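Local coordinates for protein probable mannosyltransferase KTR4 (Saccharomyces cerevisiae, PDB 5A07) that is a probable mannosyltransferase of the GT-A glycosyltransferase clan, with a manganese ion and guanosine-5'-diphosphate bound in its pocket, at residues V235-M249 and H372-T385. Sequence-based numbering, arbitrary orientation.
Sequences VNFYCKINYDVFQFM and HWFRDIGYHHTPYT. With MN (manganese (II) ion), chain G.
Phe374 pushes its ring tip, CZ, in among the side chains of 245-249, and this is the tightly packed end. Met249 SD meets the ring edge 3.7 Å from Phe374 CZ, a Met-aromatic contact, while Val245 CG1 and Phe248 CD2 close in obliquely. Phe248 also turns its own edge onto the face of His372, planes 60° apart, completing an aromatic cluster; His372 NE2 is hydrogen-bonded to Tyr434 OH, outside the two segments. Tyr243 OH also comes in at the edge of the Phe374 ring, near its plane, and donates a short 2.6 Å hydrogen bond to the syn lone pair of Asp376 OD2. Tyr243 gets there with CG between its backbone N and carbonyl carbon (chi1 58°).

Further along, 236-237 and 379-381 pair antiparallel as part of a small three-stranded sheet, separate from the main mixed sheet of this GT-A-type fold. Asn236 N and His380 O, 2.9 Å apart, make one of its bonds. Phe237 and Tyr379 share one face, Phe237 CE1 lying 3.6 Å from Tyr379 CD1. At the end of strand 379-381, His381 NE2 binds manganese at 2.4 Å, with Glu232 a further ligand, and Val235 CG1 comes obliquely to the His381 ring, nearest CD2.

The opposite face, with Asn236 and His380, is the solvent side: both are partly exposed, as is Thr385, while Tyr238 beside them is buried. There Asn236 ND2 donates to His380 ND1 in the ring plane, though at a bent 137°, and a water bridges Tyr238 OH and Thr385 OG1.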
# COMPACT_ATOMS: atom_id res chain seq x y z
N VAL B 235 -6.88 8.46 -10.36
CA VAL B 235 -5.64 7.76 -10.67
C VAL B 235 -5.68 7.35 -12.09
O VAL B 235 -6.74 7.39 -12.76
CB VAL B 235 -5.42 6.54 -9.74
CG1 VAL B 235 -5.46 7.00 -8.33
CG2 VAL B 235 -6.46 5.45 -9.96
N ASN B 236 -4.54 6.92 -12.57
CA ASN B 236 -4.35 6.55 -13.96
C ASN B 236 -3.69 5.21 -14.09
O ASN B 236 -2.83 4.87 -13.27
CB ASN B 236 -3.44 7.60 -14.66
CG ASN B 236 -4.06 8.99 -14.62
OD1 ASN B 236 -5.00 9.28 -15.36
ND2 ASN B 236 -3.65 9.78 -13.67
N PHE B 237 -4.13 4.45 -15.08
CA PHE B 237 -3.49 3.22 -15.46
C PHE B 237 -3.00 3.37 -16.87
O PHE B 237 -3.74 3.85 -17.76
CB PHE B 237 -4.43 2.05 -15.37
CG PHE B 237 -4.87 1.73 -13.95
CD1 PHE B 237 -4.08 0.95 -13.12
CD2 PHE B 237 -6.00 2.29 -13.43
CE1 PHE B 237 -4.43 0.74 -11.80
CE2 PHE B 237 -6.37 2.06 -12.14
CZ PHE B 237 -5.56 1.33 -11.31
N TYR B 238 -1.83 2.84 -17.15
CA TYR B 238 -1.20 3.08 -18.47
C TYR B 238 -0.97 1.85 -19.30
O TYR B 238 -0.74 2.04 -20.52
CB TYR B 238 0.16 3.80 -18.34
CG TYR B 238 0.07 5.12 -17.64
CD1 TYR B 238 -0.62 6.22 -18.25
CD2 TYR B 238 0.62 5.33 -16.41
CE1 TYR B 238 -0.78 7.45 -17.57
CE2 TYR B 238 0.49 6.56 -15.76
CZ TYR B 238 -0.20 7.61 -16.38
OH TYR B 238 -0.31 8.77 -15.69
N CYS B 239 -1.06 0.64 -18.73
CA CYS B 239 -0.61 -0.52 -19.43
C CYS B 239 -1.58 -1.65 -19.33
O CYS B 239 -2.12 -1.94 -18.27
CB CYS B 239 0.75 -0.98 -18.85
SG CYS B 239 2.01 0.28 -18.77
N LYS B 240 -1.74 -2.35 -20.44
CA LYS B 240 -2.65 -3.47 -20.47
C LYS B 240 -2.15 -4.65 -19.63
O LYS B 240 -1.01 -5.08 -19.76
CB LYS B 240 -2.83 -3.95 -21.90
CG LYS B 240 -3.70 -2.99 -22.69
CD LYS B 240 -4.30 -3.63 -23.93
CE LYS B 240 -4.54 -2.54 -24.99
NZ LYS B 240 -3.34 -2.51 -25.85
N ILE B 241 -3.08 -5.21 -18.89
CA ILE B 241 -2.83 -6.36 -18.05
C ILE B 241 -3.70 -7.50 -18.54
O ILE B 241 -4.92 -7.45 -18.40
CB ILE B 241 -3.13 -6.06 -16.59
CG1 ILE B 241 -2.26 -4.90 -16.14
CG2 ILE B 241 -2.93 -7.33 -15.70
CD1 ILE B 241 -0.76 -5.24 -16.02
N ASN B 242 -3.05 -8.52 -19.11
CA ASN B 242 -3.74 -9.60 -19.81
C ASN B 242 -3.75 -10.98 -19.08
O ASN B 242 -3.87 -12.02 -19.71
CB ASN B 242 -3.14 -9.73 -21.20
CG ASN B 242 -3.56 -8.59 -22.07
OD1 ASN B 242 -4.72 -8.26 -22.14
ND2 ASN B 242 -2.64 -8.00 -22.74
N TYR B 243 -3.63 -10.95 -17.78
CA TYR B 243 -3.79 -12.11 -16.92
C TYR B 243 -4.61 -11.68 -15.75
O TYR B 243 -4.63 -10.50 -15.38
CB TYR B 243 -2.44 -12.67 -16.45
CG TYR B 243 -1.57 -11.69 -15.69
CD1 TYR B 243 -0.79 -10.79 -16.36
CD2 TYR B 243 -1.59 -11.66 -14.30
CE1 TYR B 243 -0.02 -9.88 -15.68
CE2 TYR B 243 -0.85 -10.77 -13.62
CZ TYR B 243 -0.05 -9.88 -14.31
OH TYR B 243 0.70 -8.98 -13.65
N ASP B 244 -5.29 -12.64 -15.15
CA ASP B 244 -6.10 -12.43 -13.92
C ASP B 244 -5.18 -12.21 -12.72
O ASP B 244 -4.42 -13.08 -12.34
CB ASP B 244 -7.00 -13.64 -13.71
CG ASP B 244 -8.00 -13.48 -12.59
OD1 ASP B 244 -7.66 -12.97 -11.49
OD2 ASP B 244 -9.18 -13.83 -12.80
N VAL B 245 -5.23 -11.00 -12.17
CA VAL B 245 -4.31 -10.57 -11.16
C VAL B 245 -4.54 -11.27 -9.85
O VAL B 245 -3.62 -11.74 -9.21
CB VAL B 245 -4.39 -9.03 -10.99
CG1 VAL B 245 -3.64 -8.52 -9.79
CG2 VAL B 245 -3.82 -8.35 -12.21
N PHE B 246 -5.80 -11.39 -9.46
CA PHE B 246 -6.11 -12.17 -8.24
C PHE B 246 -5.68 -13.62 -8.36
O PHE B 246 -5.14 -14.20 -7.40
CB PHE B 246 -7.58 -12.09 -7.86
CG PHE B 246 -8.10 -10.71 -7.58
CD1 PHE B 246 -7.40 -9.81 -6.84
CD2 PHE B 246 -9.37 -10.36 -7.97
CE1 PHE B 246 -7.93 -8.59 -6.51
CE2 PHE B 246 -9.88 -9.09 -7.67
CZ PHE B 246 -9.15 -8.21 -6.93
N GLN B 247 -5.89 -14.22 -9.49
CA GLN B 247 -5.47 -15.64 -9.68
C GLN B 247 -3.95 -15.75 -9.70
O GLN B 247 -3.43 -16.75 -9.24
CB GLN B 247 -6.08 -16.30 -10.96
CG GLN B 247 -7.60 -16.41 -10.92
CD GLN B 247 -8.14 -17.45 -9.93
OE1 GLN B 247 -7.56 -17.69 -8.91
NE2 GLN B 247 -9.27 -18.06 -10.27
N PHE B 248 -3.23 -14.75 -10.25
CA PHE B 248 -1.81 -14.73 -10.15
C PHE B 248 -1.35 -14.71 -8.71
O PHE B 248 -0.46 -15.48 -8.29
CB PHE B 248 -1.22 -13.54 -10.92
CG PHE B 248 0.19 -13.27 -10.59
CD1 PHE B 248 1.20 -13.95 -11.23
CD2 PHE B 248 0.53 -12.34 -9.59
CE1 PHE B 248 2.54 -13.76 -10.90
CE2 PHE B 248 1.87 -12.10 -9.27
CZ PHE B 248 2.88 -12.83 -9.90
N MET B 249 -2.01 -13.90 -7.90
CA MET B 249 -1.65 -13.81 -6.46
C MET B 249 -1.84 -15.18 -5.78
O MET B 249 -1.00 -15.65 -5.00
CB MET B 249 -2.52 -12.81 -5.70
CG MET B 249 -2.59 -11.37 -6.18
SD MET B 249 -1.04 -10.60 -5.99
CE MET B 249 -1.13 -10.17 -4.22
N HIS B 372 4.56 -8.83 -3.59
CA HIS B 372 4.88 -8.76 -5.00
C HIS B 372 4.90 -7.30 -5.45
O HIS B 372 3.86 -6.60 -5.30
CB HIS B 372 3.87 -9.53 -5.82
CG HIS B 372 4.12 -9.53 -7.28
ND1 HIS B 372 5.11 -10.29 -7.87
CD2 HIS B 372 3.52 -8.86 -8.29
CE1 HIS B 372 5.13 -10.07 -9.17
NE2 HIS B 372 4.16 -9.22 -9.46
N TRP B 373 5.95 -6.92 -6.18
CA TRP B 373 6.02 -5.62 -6.86
C TRP B 373 5.51 -5.75 -8.30
O TRP B 373 6.15 -6.39 -9.16
CB TRP B 373 7.46 -5.08 -6.86
CG TRP B 373 7.63 -3.76 -7.54
CD1 TRP B 373 6.73 -2.78 -7.59
CD2 TRP B 373 8.79 -3.26 -8.14
NE1 TRP B 373 7.21 -1.70 -8.28
CE2 TRP B 373 8.49 -1.99 -8.65
CE3 TRP B 373 10.08 -3.78 -8.35
CZ2 TRP B 373 9.42 -1.20 -9.29
CZ3 TRP B 373 10.99 -3.02 -9.00
CH2 TRP B 373 10.67 -1.73 -9.46
N PHE B 374 4.35 -5.13 -8.57
CA PHE B 374 3.68 -5.24 -9.86
C PHE B 374 4.32 -4.26 -10.82
O PHE B 374 3.75 -3.20 -11.16
CB PHE B 374 2.16 -4.97 -9.73
CG PHE B 374 1.37 -6.20 -9.43
CD1 PHE B 374 1.21 -7.18 -10.38
CD2 PHE B 374 0.80 -6.39 -8.15
CE1 PHE B 374 0.50 -8.35 -10.07
CE2 PHE B 374 0.10 -7.53 -7.88
CZ PHE B 374 -0.05 -8.53 -8.83
N ARG B 375 5.51 -4.61 -11.29
CA ARG B 375 6.28 -3.72 -12.16
C ARG B 375 5.48 -3.37 -13.42
O ARG B 375 5.62 -2.26 -13.96
CB ARG B 375 7.63 -4.37 -12.54
CG ARG B 375 8.60 -4.45 -11.36
CD ARG B 375 9.80 -5.30 -11.73
NE ARG B 375 10.70 -4.63 -12.70
CZ ARG B 375 11.77 -5.20 -13.24
NH1 ARG B 375 12.15 -6.45 -12.87
NH2 ARG B 375 12.48 -4.55 -14.13
N ASP B 376 4.68 -4.30 -13.88
CA ASP B 376 3.97 -4.17 -15.13
C ASP B 376 2.75 -3.27 -15.05
O ASP B 376 2.19 -2.92 -16.13
CB ASP B 376 3.57 -5.56 -15.74
CG ASP B 376 2.79 -6.47 -14.75
OD1 ASP B 376 2.90 -6.33 -13.46
OD2 ASP B 376 2.07 -7.39 -15.21
N ILE B 377 2.29 -2.95 -13.83
CA ILE B 377 1.07 -2.13 -13.67
C ILE B 377 1.50 -0.67 -13.70
O ILE B 377 1.91 -0.09 -12.70
CB ILE B 377 0.21 -2.51 -12.45
CG1 ILE B 377 -0.22 -3.96 -12.60
CG2 ILE B 377 -0.96 -1.52 -12.42
CD1 ILE B 377 -1.11 -4.44 -11.47
N GLY B 378 1.46 -0.09 -14.90
CA GLY B 378 1.76 1.30 -15.07
C GLY B 378 0.65 2.13 -14.34
O GLY B 378 -0.54 1.89 -14.57
N TYR B 379 1.03 3.03 -13.47
CA TYR B 379 0.07 3.62 -12.54
C TYR B 379 0.50 4.97 -12.04
O TYR B 379 1.73 5.22 -11.78
CB TYR B 379 -0.04 2.76 -11.27
CG TYR B 379 -0.90 3.36 -10.19
CD1 TYR B 379 -2.25 3.14 -10.21
CD2 TYR B 379 -0.34 3.95 -9.07
CE1 TYR B 379 -3.07 3.61 -9.16
CE2 TYR B 379 -1.10 4.45 -8.03
CZ TYR B 379 -2.51 4.29 -8.11
OH TYR B 379 -3.32 4.69 -7.08
N HIS B 380 -0.45 5.88 -11.91
CA HIS B 380 -0.15 7.22 -11.31
C HIS B 380 -1.19 7.64 -10.35
O HIS B 380 -2.39 7.51 -10.64
CB HIS B 380 -0.00 8.23 -12.43
CG HIS B 380 -0.10 9.66 -12.01
ND1 HIS B 380 -1.23 10.42 -12.21
CD2 HIS B 380 0.80 10.48 -11.43
CE1 HIS B 380 -1.01 11.67 -11.81
NE2 HIS B 380 0.22 11.73 -11.32
N HIS B 381 -0.73 8.20 -9.22
CA HIS B 381 -1.54 8.96 -8.30
C HIS B 381 -0.65 10.11 -7.96
O HIS B 381 0.54 9.94 -7.58
CB HIS B 381 -1.84 8.13 -7.04
CG HIS B 381 -2.61 8.84 -5.95
ND1 HIS B 381 -2.16 9.94 -5.28
CD2 HIS B 381 -3.83 8.57 -5.42
CE1 HIS B 381 -3.03 10.29 -4.35
NE2 HIS B 381 -4.05 9.47 -4.43
N THR B 382 -1.16 11.31 -8.05
CA THR B 382 -0.27 12.47 -7.81
C THR B 382 0.53 12.36 -6.49
O THR B 382 -0.03 11.98 -5.51
CB THR B 382 -1.06 13.86 -7.81
OG1 THR B 382 -0.08 14.90 -7.60
CG2 THR B 382 -2.08 13.99 -6.69
N PRO B 383 1.83 12.66 -6.48
CA PRO B 383 2.71 13.12 -7.56
C PRO B 383 3.63 12.04 -8.17
O PRO B 383 4.62 12.39 -8.83
CB PRO B 383 3.62 14.09 -6.83
CG PRO B 383 3.81 13.48 -5.48
CD PRO B 383 2.50 12.78 -5.17
N TYR B 384 3.30 10.77 -8.04
CA TYR B 384 4.26 9.71 -8.41
C TYR B 384 3.70 8.75 -9.40
O TYR B 384 2.48 8.46 -9.43
CB TYR B 384 4.70 8.98 -7.14
CG TYR B 384 5.36 9.83 -6.06
CD1 TYR B 384 6.53 10.49 -6.29
CD2 TYR B 384 4.79 9.98 -4.82
CE1 TYR B 384 7.08 11.30 -5.35
CE2 TYR B 384 5.36 10.73 -3.81
CZ TYR B 384 6.52 11.38 -4.09
OH TYR B 384 7.09 12.16 -3.18
N THR B 385 4.60 8.19 -10.20
CA THR B 385 4.23 7.30 -11.27
C THR B 385 5.16 6.10 -11.33
O THR B 385 6.38 6.26 -11.24
CB THR B 385 4.33 8.02 -12.63
OG1 THR B 385 3.41 9.12 -12.66
CG2 THR B 385 3.93 7.15 -13.74
MN MN G . -5.91 9.71 -2.89
O HOH W 1 1.99 9.98 -14.83
O HOH W 2 -1.46 -0.46 -16.11
O HOH W 3 -5.63 12.03 -3.30
O HOH W 4 -7.47 9.90 -4.69